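Local coordinates for chain length determinant protein (PDB 4E2H) that probably sets the chain length of the O-antigen polysaccharide of lipopolysaccharide, acting from the periplasmic side of the inner membrane, at residues T18-N29 with V43-I51; R151-L159 with E192-R201. All blocks are in the same frame, centred on the assembly; numbering follows the deposited sequence.

Overall arrangement
Contact 1 comes first along the chain: it lies in the alpha/beta base domain of this elongated Wzz periplasmic domain, where the segment that leaves strand 12-18 and enters helix 26-35 lies against the start of helix 43-65. Contact 2 sits far out on the long helix 97-164, where helix 187-195 and the residues that follow it return to pack on residues 151-159. Their centres are 55 Å apart and their nearest atoms about 37 Å, with no touch between them. Helix 97-164 ties the two together, since its Leu118 backs contact 1. Both contacts also reach the second subunit, so neighbouring protomers meet near the base and again far along the arm.

Contact 1 (T18-N29 with V43-I51); sequences TQPDVGQIAGYN and VSDLQETLI
Gln47 fits its side chain into the bend made by Gln19, Pro20 and Val22, where the chain comes off strand 12-18 and runs to helix 26-35. This is the alpha/beta base of the Wzz fold: an extended linker and the first turn of one helix wrap the start of the next, helix 43-65. From CG on the Gln47 chain is extended, and its amide end lies against the linker backbone, NE2 3.3 Å from both Pro20 O and Val22 N, the latter a pair of donors and so not bonded. The amide of Gln19 lies across it, the two planes 32° apart, Gln19 OE1 3.6 Å from Gln47 CB.

Deeper in, Ile25, at the N-cap position of helix 26-35, is the central bump. Its CD1 drops into a hollow between Val43, Leu46 and Gln47, coming within 3.7 Å of Leu46 CD2, while its CG2 branch reaches back to Leu50 CD1 at 3.9 Å. Leu50 CD1 in turn fills the gap between Ile25 and the ring of Pro20, and Leu118 of helix 97-164 backs both Leu50 and Tyr28. At the strand end, Ile51 sets its CB 3.7 Å from Gln19 CA. On the outer side of the linker, Asp21 forms a salt bridge with Lys120 of the second subunit, and Leu128 of that subunit packs on Val22 and Asn29.

Tyr28 and Asn29 close the other end. With CG anti to the backbone N (chi1 -179°), the Tyr28 ring is carried across to Leu46, which meets it edge-on: Leu46 CD2 lies near the ring plane, 3.3 Å from Tyr28 CD2. Beside it the Asn29 amide crosses Val43, Asn29 ND2 3.8 Å from Val43 CG2.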
loop_
_atom_site.group_PDB
_atom_site.type_symbol
_atom_site.label_atom_id
_atom_site.label_comp_id
_atom_site.label_asym_id
_atom_site.label_seq_id
_atom_site.Cartn_x
_atom_site.Cartn_y
_atom_site.Cartn_z
ATOM N N THR C 18 15.307 -14.823 -15.634
ATOM C CA THR C 18 14.687 -13.514 -15.564
ATOM C C THR C 18 13.711 -13.467 -14.374
ATOM O O THR C 18 13.657 -14.399 -13.558
ATOM C CB THR C 18 13.984 -13.181 -16.886
ATOM O OG1 THR C 18 13.686 -11.780 -16.926
ATOM C CG2 THR C 18 12.696 -13.987 -17.029
ATOM N N GLN C 19 12.938 -12.391 -14.283
ATOM C CA GLN C 19 12.005 -12.206 -13.181
ATOM C C GLN C 19 10.873 -13.234 -13.215
ATOM O O GLN C 19 10.423 -13.636 -14.277
ATOM C CB GLN C 19 11.390 -10.816 -13.271
ATOM C CG GLN C 19 10.435 -10.692 -14.443
ATOM C CD GLN C 19 9.982 -9.277 -14.691
ATOM O OE1 GLN C 19 10.387 -8.340 -13.985
ATOM N NE2 GLN C 19 9.129 -9.107 -15.704
ATOM N N PRO C 20 10.371 -13.630 -12.046
ATOM C CA PRO C 20 9.311 -14.652 -12.114
ATOM C C PRO C 20 8.050 -14.005 -12.694
ATOM O O PRO C 20 7.864 -12.801 -12.442
ATOM C CB PRO C 20 9.094 -15.021 -10.643
ATOM C CG PRO C 20 9.423 -13.692 -9.870
ATOM C CD PRO C 20 10.355 -12.862 -10.780
ATOM N N ASP C 21 7.213 -14.730 -13.443
ATOM C CA ASP C 21 6.017 -14.085 -14.008
ATOM C C ASP C 21 4.869 -13.948 -13.010
ATOM O O ASP C 21 4.979 -14.368 -11.851
ATOM C CB ASP C 21 5.543 -14.688 -15.352
ATOM C CG ASP C 21 5.492 -16.215 -15.349
ATOM O OD1 ASP C 21 4.546 -16.788 -14.744
ATOM O OD2 ASP C 21 6.377 -16.849 -15.991
ATOM N N VAL C 22 3.788 -13.335 -13.488
ATOM C CA VAL C 22 2.606 -13.011 -12.693
ATOM C C VAL C 22 1.955 -14.237 -12.029
ATOM O O VAL C 22 1.709 -14.216 -10.825
ATOM C CB VAL C 22 1.577 -12.225 -13.525
ATOM C CG1 VAL C 22 0.325 -11.984 -12.728
ATOM C CG2 VAL C 22 2.190 -10.918 -14.046
ATOM N N GLY C 23 1.668 -15.296 -12.784
ATOM C CA GLY C 23 1.224 -16.543 -12.173
ATOM C C GLY C 23 2.480 -17.319 -11.772
ATOM O O GLY C 23 3.253 -17.732 -12.630
ATOM N N GLN C 24 2.647 -17.592 -10.482
ATOM C CA GLN C 24 3.977 -17.678 -9.865
ATOM C C GLN C 24 3.940 -16.371 -9.105
ATOM O O GLN C 24 3.548 -15.362 -9.682
ATOM C CB GLN C 24 5.100 -17.562 -10.912
ATOM C CG GLN C 24 5.682 -18.861 -11.543
ATOM C CD GLN C 24 6.929 -18.600 -12.410
ATOM O OE1 GLN C 24 7.062 -17.541 -13.025
ATOM N NE2 GLN C 24 7.856 -19.560 -12.434
ATOM N N ILE C 25 4.295 -16.343 -7.831
ATOM C CA ILE C 25 4.190 -15.074 -7.105
ATOM C C ILE C 25 2.809 -14.381 -7.127
ATOM O O ILE C 25 2.715 -13.191 -6.802
ATOM C CB ILE C 25 5.220 -14.020 -7.611
ATOM C CG1 ILE C 25 4.584 -13.064 -8.629
ATOM C CG2 ILE C 25 6.478 -14.696 -8.164
ATOM C CD1 ILE C 25 5.156 -11.688 -8.522
ATOM N N ALA C 26 1.741 -15.089 -7.490
ATOM C CA ALA C 26 0.409 -14.516 -7.291
ATOM C C ALA C 26 0.017 -14.701 -5.820
ATOM O O ALA C 26 -0.589 -13.819 -5.211
ATOM C CB ALA C 26 -0.615 -15.154 -8.205
ATOM N N GLY C 27 0.368 -15.859 -5.259
ATOM C CA GLY C 27 0.238 -16.124 -3.837
ATOM C C GLY C 27 0.985 -15.114 -2.978
ATOM O O GLY C 27 0.458 -14.633 -1.953
ATOM N N TYR C 28 2.212 -14.781 -3.383
ATOM C CA TYR C 28 3.004 -13.776 -2.658
ATOM C C TYR C 28 2.485 -12.381 -2.932
ATOM O O TYR C 28 2.504 -11.508 -2.068
ATOM C CB TYR C 28 4.472 -13.837 -3.064
ATOM C CG TYR C 28 5.353 -12.849 -2.326
ATOM C CD1 TYR C 28 5.823 -13.132 -1.051
ATOM C CD2 TYR C 28 5.729 -11.642 -2.912
ATOM C CE1 TYR C 28 6.642 -12.243 -0.373
ATOM C CE2 TYR C 28 6.554 -10.740 -2.238
ATOM C CZ TYR C 28 7.004 -11.048 -0.968
ATOM O OH TYR C 28 7.821 -10.171 -0.284
ATOM N N ASN C 29 2.061 -12.169 -4.164
ATOM C CA ASN C 29 1.431 -10.928 -4.519
ATOM C C ASN C 29 0.176 -10.766 -3.711
ATOM O O ASN C 29 -0.180 -9.666 -3.310
ATOM C CB ASN C 29 1.027 -10.929 -5.977
ATOM C CG ASN C 29 0.564 -9.584 -6.409
ATOM O OD1 ASN C 29 0.936 -8.576 -5.801
ATOM N ND2 ASN C 29 -0.264 -9.539 -7.441
ATOM N N VAL C 43 2.341 -5.223 -9.155
ATOM C CA VAL C 43 2.822 -6.589 -9.255
ATOM C C VAL C 43 4.099 -6.607 -10.078
ATOM O O VAL C 43 4.935 -7.512 -9.940
ATOM C CB VAL C 43 1.791 -7.521 -9.899
ATOM C CG1 VAL C 43 1.338 -6.963 -11.245
ATOM C CG2 VAL C 43 2.375 -8.912 -10.068
ATOM N N SER C 44 4.256 -5.598 -10.932
ATOM C CA SER C 44 5.501 -5.422 -11.662
ATOM C C SER C 44 6.631 -5.122 -10.676
ATOM O O SER C 44 7.636 -5.822 -10.650
ATOM C CB SER C 44 5.363 -4.313 -12.706
ATOM O OG SER C 44 6.364 -3.324 -12.522
ATOM N N ASP C 45 6.449 -4.091 -9.858
ATOM C CA ASP C 45 7.458 -3.672 -8.882
ATOM C C ASP C 45 7.888 -4.810 -7.954
ATOM O O ASP C 45 8.994 -4.796 -7.427
ATOM C CB ASP C 45 6.948 -2.481 -8.052
ATOM C CG ASP C 45 7.161 -1.131 -8.750
ATOM O OD1 ASP C 45 8.282 -0.579 -8.644
ATOM O OD2 ASP C 45 6.208 -0.610 -9.378
ATOM N N LEU C 46 7.012 -5.789 -7.754
ATOM C CA LEU C 46 7.312 -6.938 -6.900
ATOM C C LEU C 46 7.996 -8.071 -7.698
ATOM O O LEU C 46 8.746 -8.903 -7.149
ATOM C CB LEU C 46 6.031 -7.433 -6.239
ATOM C CG LEU C 46 6.033 -8.466 -5.109
ATOM C CD1 LEU C 46 4.625 -8.565 -4.534
ATOM C CD2 LEU C 46 6.435 -9.819 -5.598
ATOM N N GLN C 47 7.743 -8.117 -8.999
ATOM C CA GLN C 47 8.565 -8.978 -9.827
ATOM C C GLN C 47 10.019 -8.504 -9.654
ATOM O O GLN C 47 10.880 -9.267 -9.194
ATOM C CB GLN C 47 8.105 -8.978 -11.297
ATOM C CG GLN C 47 6.725 -9.618 -11.488
ATOM C CD GLN C 47 6.200 -9.539 -12.929
ATOM O OE1 GLN C 47 6.309 -8.509 -13.602
ATOM N NE2 GLN C 47 5.613 -10.634 -13.398
ATOM N N GLU C 48 10.269 -7.241 -10.000
ATOM C CA GLU C 48 11.587 -6.609 -9.881
ATOM C C GLU C 48 12.323 -6.898 -8.559
ATOM O O GLU C 48 13.469 -7.342 -8.560
ATOM C CB GLU C 48 11.468 -5.089 -10.091
ATOM C CG GLU C 48 11.520 -4.637 -11.570
ATOM C CD GLU C 48 11.766 -3.107 -11.732
ATOM O OE1 GLU C 48 12.053 -2.423 -10.709
ATOM O OE2 GLU C 48 11.672 -2.597 -12.883
ATOM N N THR C 49 11.666 -6.615 -7.440
ATOM C CA THR C 49 12.240 -6.794 -6.108
ATOM C C THR C 49 12.697 -8.234 -5.890
ATOM O O THR C 49 13.731 -8.486 -5.264
ATOM C CB THR C 49 11.197 -6.436 -5.025
ATOM O OG1 THR C 49 10.638 -5.147 -5.314
ATOM C CG2 THR C 49 11.815 -6.450 -3.608
ATOM N N LEU C 50 11.927 -9.179 -6.413
ATOM C CA LEU C 50 12.248 -10.587 -6.238
ATOM C C LEU C 50 13.467 -10.987 -7.061
ATOM O O LEU C 50 14.436 -11.562 -6.538
ATOM C CB LEU C 50 11.058 -11.456 -6.614
ATOM C CG LEU C 50 9.904 -11.465 -5.605
ATOM C CD1 LEU C 50 8.797 -12.414 -6.055
ATOM C CD2 LEU C 50 10.420 -11.910 -4.238
ATOM N N ILE C 51 13.450 -10.690 -8.352
ATOM C CA ILE C 51 14.601 -11.096 -9.139
ATOM C C ILE C 51 15.847 -10.341 -8.691
ATOM O O ILE C 51 16.952 -10.923 -8.643
ATOM C CB ILE C 51 14.414 -10.930 -10.654
ATOM C CG1 ILE C 51 15.606 -11.544 -11.379
ATOM C CG2 ILE C 51 14.306 -9.459 -11.024
ATOM C CD1 ILE C 51 15.817 -12.984 -10.981
#

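Contact 2 (R151-L159 with E192-R201); sequences RIRQIQEAL and ESMIKHEATR
Glu192 lies beside Leu159, its CB 4.3 Å from Leu159 CD1. Selenomethionine Met194 follows, with its chain bent at chi2 and chi3 so that the methyl CE turns back onto Ile155, 3.3 Å from CG1. Ile195 makes the broadest contact: its CG1 and CD1 slide past Ile155 CG2, CG1 at 3.4 Å, and CD1 goes on to Leu159 CD2, while its CG2 meets Gln156 NE2 at 3.7 Å. Here helix 187-195 packs on the long helix 97-164 that forms the extended arm of the Wzz periplasmic domain. Farther along, Glu198 rests its CB against Ile152 CG1, 3.7 Å away, while its carboxylate turns off from the helix. Arg201 comes last, extended from CG to NE; Ile155 CD1 sits over one face of its guanidinium, and Ile152 CD1 lies 4.1 Å from its CD. Its NH2 is hydrogen-bonded to Ser188 of the second subunit. Arg151 approaches the same group with its CG, and the two guanidinium planes stand 70° apart; Arg151 NH1 donates a hydrogen bond to Gln154 OE1 at 2.8 Å, the acceptor lying 3° out of the Arg151 guanidinium plane.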
loop_
_atom_site.group_PDB
_atom_site.type_symbol
_atom_site.label_atom_id
_atom_site.label_comp_id
_atom_site.label_asym_id
_atom_site.label_seq_id
_atom_site.Cartn_x
_atom_site.Cartn_y
_atom_site.Cartn_z
ATOM N N ARG C 151 -22.460 12.704 23.629
ATOM C CA ARG C 151 -23.894 12.639 23.414
ATOM C C ARG C 151 -24.560 12.301 24.746
ATOM O O ARG C 151 -25.598 12.890 25.077
ATOM C CB ARG C 151 -24.269 11.657 22.312
ATOM C CG ARG C 151 -25.747 11.665 21.921
ATOM C CD ARG C 151 -26.321 13.104 21.830
ATOM N NE ARG C 151 -27.534 13.122 20.997
ATOM C CZ ARG C 151 -28.046 14.200 20.398
ATOM N NH1 ARG C 151 -27.469 15.381 20.536
ATOM N NH2 ARG C 151 -29.147 14.092 19.659
ATOM N N ILE C 152 -23.942 11.424 25.550
ATOM C CA ILE C 152 -24.480 11.145 26.906
ATOM C C ILE C 152 -24.461 12.353 27.869
ATOM O O ILE C 152 -25.374 12.516 28.681
ATOM C CB ILE C 152 -23.826 9.923 27.618
ATOM C CG1 ILE C 152 -24.497 8.614 27.204
ATOM C CG2 ILE C 152 -23.991 10.019 29.117
ATOM C CD1 ILE C 152 -25.626 8.755 26.206
ATOM N N ARG C 153 -23.436 13.195 27.813
ATOM C CA ARG C 153 -23.452 14.361 28.690
ATOM C C ARG C 153 -24.581 15.268 28.232
ATOM O O ARG C 153 -25.278 15.853 29.052
ATOM C CB ARG C 153 -22.102 15.087 28.756
ATOM C CG ARG C 153 -21.012 14.230 29.402
ATOM C CD ARG C 153 -19.659 14.946 29.535
ATOM N NE ARG C 153 -19.198 15.569 28.291
ATOM C CZ ARG C 153 -18.495 14.937 27.342
ATOM N NH1 ARG C 153 -18.153 13.660 27.499
ATOM N NH2 ARG C 153 -18.120 15.587 26.236
ATOM N N GLN C 154 -24.802 15.341 26.925
ATOM C CA GLN C 154 -25.900 16.151 26.401
ATOM C C GLN C 154 -27.223 15.650 26.949
ATOM O O GLN C 154 -28.063 16.427 27.382
ATOM C CB GLN C 154 -25.906 16.132 24.867
ATOM C CG GLN C 154 -24.752 16.922 24.280
ATOM C CD GLN C 154 -24.835 17.074 22.780
ATOM O OE1 GLN C 154 -25.283 16.157 22.061
ATOM N NE2 GLN C 154 -24.420 18.246 22.287
ATOM N N ILE C 155 -27.400 14.340 26.926
ATOM C CA ILE C 155 -28.587 13.727 27.490
ATOM C C ILE C 155 -28.700 13.985 29.000
ATOM O O ILE C 155 -29.749 14.434 29.451
ATOM C CB ILE C 155 -28.670 12.216 27.149
ATOM C CG1 ILE C 155 -29.169 12.041 25.711
ATOM C CG2 ILE C 155 -29.579 11.492 28.127
ATOM C CD1 ILE C 155 -28.446 10.956 24.920
ATOM N N GLN C 156 -27.643 13.728 29.776
ATOM C CA GLN C 156 -27.674 14.023 31.224
ATOM C C GLN C 156 -28.137 15.450 31.483
ATOM O O GLN C 156 -28.836 15.724 32.457
ATOM C CB GLN C 156 -26.303 13.817 31.887
ATOM C CG GLN C 156 -26.183 12.510 32.680
ATOM C CD GLN C 156 -24.771 11.907 32.636
ATOM O OE1 GLN C 156 -23.821 12.550 32.179
ATOM N NE2 GLN C 156 -24.638 10.664 33.107
ATOM N N GLU C 157 -27.744 16.344 30.587
ATOM C CA GLU C 157 -27.955 17.763 30.754
ATOM C C GLU C 157 -29.415 18.101 30.500
ATOM O O GLU C 157 -30.054 18.830 31.276
ATOM C CB GLU C 157 -27.053 18.517 29.790
ATOM C CG GLU C 157 -27.029 20.001 29.953
ATOM C CD GLU C 157 -26.143 20.456 31.122
ATOM O OE1 GLU C 157 -25.577 19.573 31.835
ATOM O OE2 GLU C 157 -26.014 21.701 31.322
ATOM N N ALA C 158 -29.950 17.557 29.415
ATOM C CA ALA C 158 -31.328 17.862 29.044
ATOM C C ALA C 158 -32.343 17.230 30.013
ATOM O O ALA C 158 -33.532 17.559 29.989
ATOM C CB ALA C 158 -31.608 17.423 27.619
ATOM N N LEU C 159 -31.879 16.308 30.850
ATOM C CA LEU C 159 -32.774 15.642 31.777
ATOM C C LEU C 159 -33.135 16.652 32.840
ATOM O O LEU C 159 -34.288 16.724 33.273
ATOM C CB LEU C 159 -32.108 14.439 32.427
ATOM C CG LEU C 159 -32.924 13.749 33.511
ATOM C CD1 LEU C 159 -34.216 13.225 32.928
ATOM C CD2 LEU C 159 -32.116 12.612 34.085
ATOM N N GLU C 192 -34.141 9.567 30.878
ATOM C CA GLU C 192 -33.601 8.878 32.036
ATOM C C GLU C 192 -33.217 7.422 31.760
ATOM O O GLU C 192 -32.138 6.975 32.154
ATOM C CB GLU C 192 -34.558 8.955 33.208
ATOM C CG GLU C 192 -33.872 8.687 34.517
ATOM C CD GLU C 192 -34.698 9.133 35.712
ATOM O OE1 GLU C 192 -35.807 9.698 35.506
ATOM O OE2 GLU C 192 -34.236 8.920 36.861
ATOM N N SER C 193 -34.108 6.673 31.121
ATOM C CA SER C 193 -33.775 5.339 30.648
ATOM C C SER C 193 -33.156 5.585 29.292
ATOM O O SER C 193 -33.878 5.815 28.325
ATOM C CB SER C 193 -35.035 4.506 30.473
ATOM O OG SER C 193 -34.934 3.690 29.313
HETATM N N MSE C 194 -31.833 5.539 29.218
HETATM C CA MSE C 194 -31.104 6.083 28.083
HETATM C C MSE C 194 -29.751 6.353 28.671
HETATM O O MSE C 194 -28.740 5.908 28.145
HETATM C CB MSE C 194 -31.765 7.372 27.597
HETATM C CG MSE C 194 -31.101 8.035 26.398
HETATM SE SE MSE C 194 -32.408 8.541 24.991
HETATM C CE MSE C 194 -31.922 10.426 24.808
ATOM N N ILE C 195 -29.751 7.045 29.802
ATOM C CA ILE C 195 -28.590 7.101 30.674
ATOM C C ILE C 195 -28.478 5.772 31.431
ATOM O O ILE C 195 -27.383 5.242 31.614
ATOM C CB ILE C 195 -28.688 8.307 31.658
ATOM C CG1 ILE C 195 -28.835 9.607 30.855
ATOM C CG2 ILE C 195 -27.465 8.383 32.553
ATOM C CD1 ILE C 195 -29.646 10.679 31.566
ATOM N N LYS C 196 -29.616 5.237 31.867
ATOM C CA LYS C 196 -29.693 3.879 32.403
ATOM C C LYS C 196 -29.132 2.834 31.419
ATOM O O LYS C 196 -28.591 1.800 31.827
ATOM C CB LYS C 196 -31.150 3.539 32.745
ATOM C CG LYS C 196 -31.325 2.688 34.000
ATOM C CD LYS C 196 -31.740 1.229 33.686
ATOM C CE LYS C 196 -31.680 0.336 34.943
ATOM N NZ LYS C 196 -32.251 0.947 36.186
ATOM N N HIS C 197 -29.269 3.093 30.123
ATOM C CA HIS C 197 -28.875 2.101 29.126
ATOM C C HIS C 197 -27.832 2.625 28.167
ATOM O O HIS C 197 -27.830 2.270 26.983
ATOM C CB HIS C 197 -30.091 1.610 28.354
ATOM C CG HIS C 197 -31.172 1.049 29.223
ATOM N ND1 HIS C 197 -32.472 1.496 29.183
ATOM C CD2 HIS C 197 -31.141 0.057 30.155
ATOM C CE1 HIS C 197 -33.201 0.813 30.047
ATOM N NE2 HIS C 197 -32.425 -0.061 30.645
ATOM N N GLU C 198 -26.946 3.459 28.702
ATOM C CA GLU C 198 -25.850 4.070 27.968
ATOM C C GLU C 198 -24.708 3.083 27.763
ATOM O O GLU C 198 -23.845 3.277 26.900
ATOM C CB GLU C 198 -25.384 5.325 28.729
ATOM C CG GLU C 198 -23.909 5.359 29.119
ATOM C CD GLU C 198 -23.514 4.247 30.091
ATOM O OE1 GLU C 198 -22.316 3.890 30.134
ATOM O OE2 GLU C 198 -24.394 3.728 30.814
ATOM N N ALA C 199 -24.717 2.022 28.560
ATOM C CA ALA C 199 -23.621 1.059 28.579
ATOM C C ALA C 199 -23.833 0.001 27.513
ATOM O O ALA C 199 -23.245 -1.072 27.572
ATOM C CB ALA C 199 -23.530 0.397 29.944
ATOM N N THR C 200 -24.672 0.322 26.536
ATOM C CA THR C 200 -25.253 -0.663 25.637
ATOM C C THR C 200 -25.704 0.099 24.404
ATOM O O THR C 200 -26.211 -0.475 23.448
ATOM C CB THR C 200 -26.467 -1.360 26.322
ATOM O OG1 THR C 200 -26.041 -2.003 27.537
ATOM C CG2 THR C 200 -27.094 -2.397 25.414
ATOM N N ARG C 201 -25.570 1.417 24.466
ATOM C CA ARG C 201 -25.831 2.248 23.308
ATOM C C ARG C 201 -24.722 1.870 22.328
ATOM O O ARG C 201 -23.530 1.855 22.687
ATOM C CB ARG C 201 -25.771 3.733 23.689
ATOM C CG ARG C 201 -26.234 4.714 22.599
ATOM C CD ARG C 201 -26.075 6.180 23.046
ATOM N NE ARG C 201 -26.671 7.181 22.145
ATOM C CZ ARG C 201 -27.871 7.735 22.307
ATOM N NH1 ARG C 201 -28.624 7.386 23.343
ATOM N NH2 ARG C 201 -28.315 8.634 21.429
#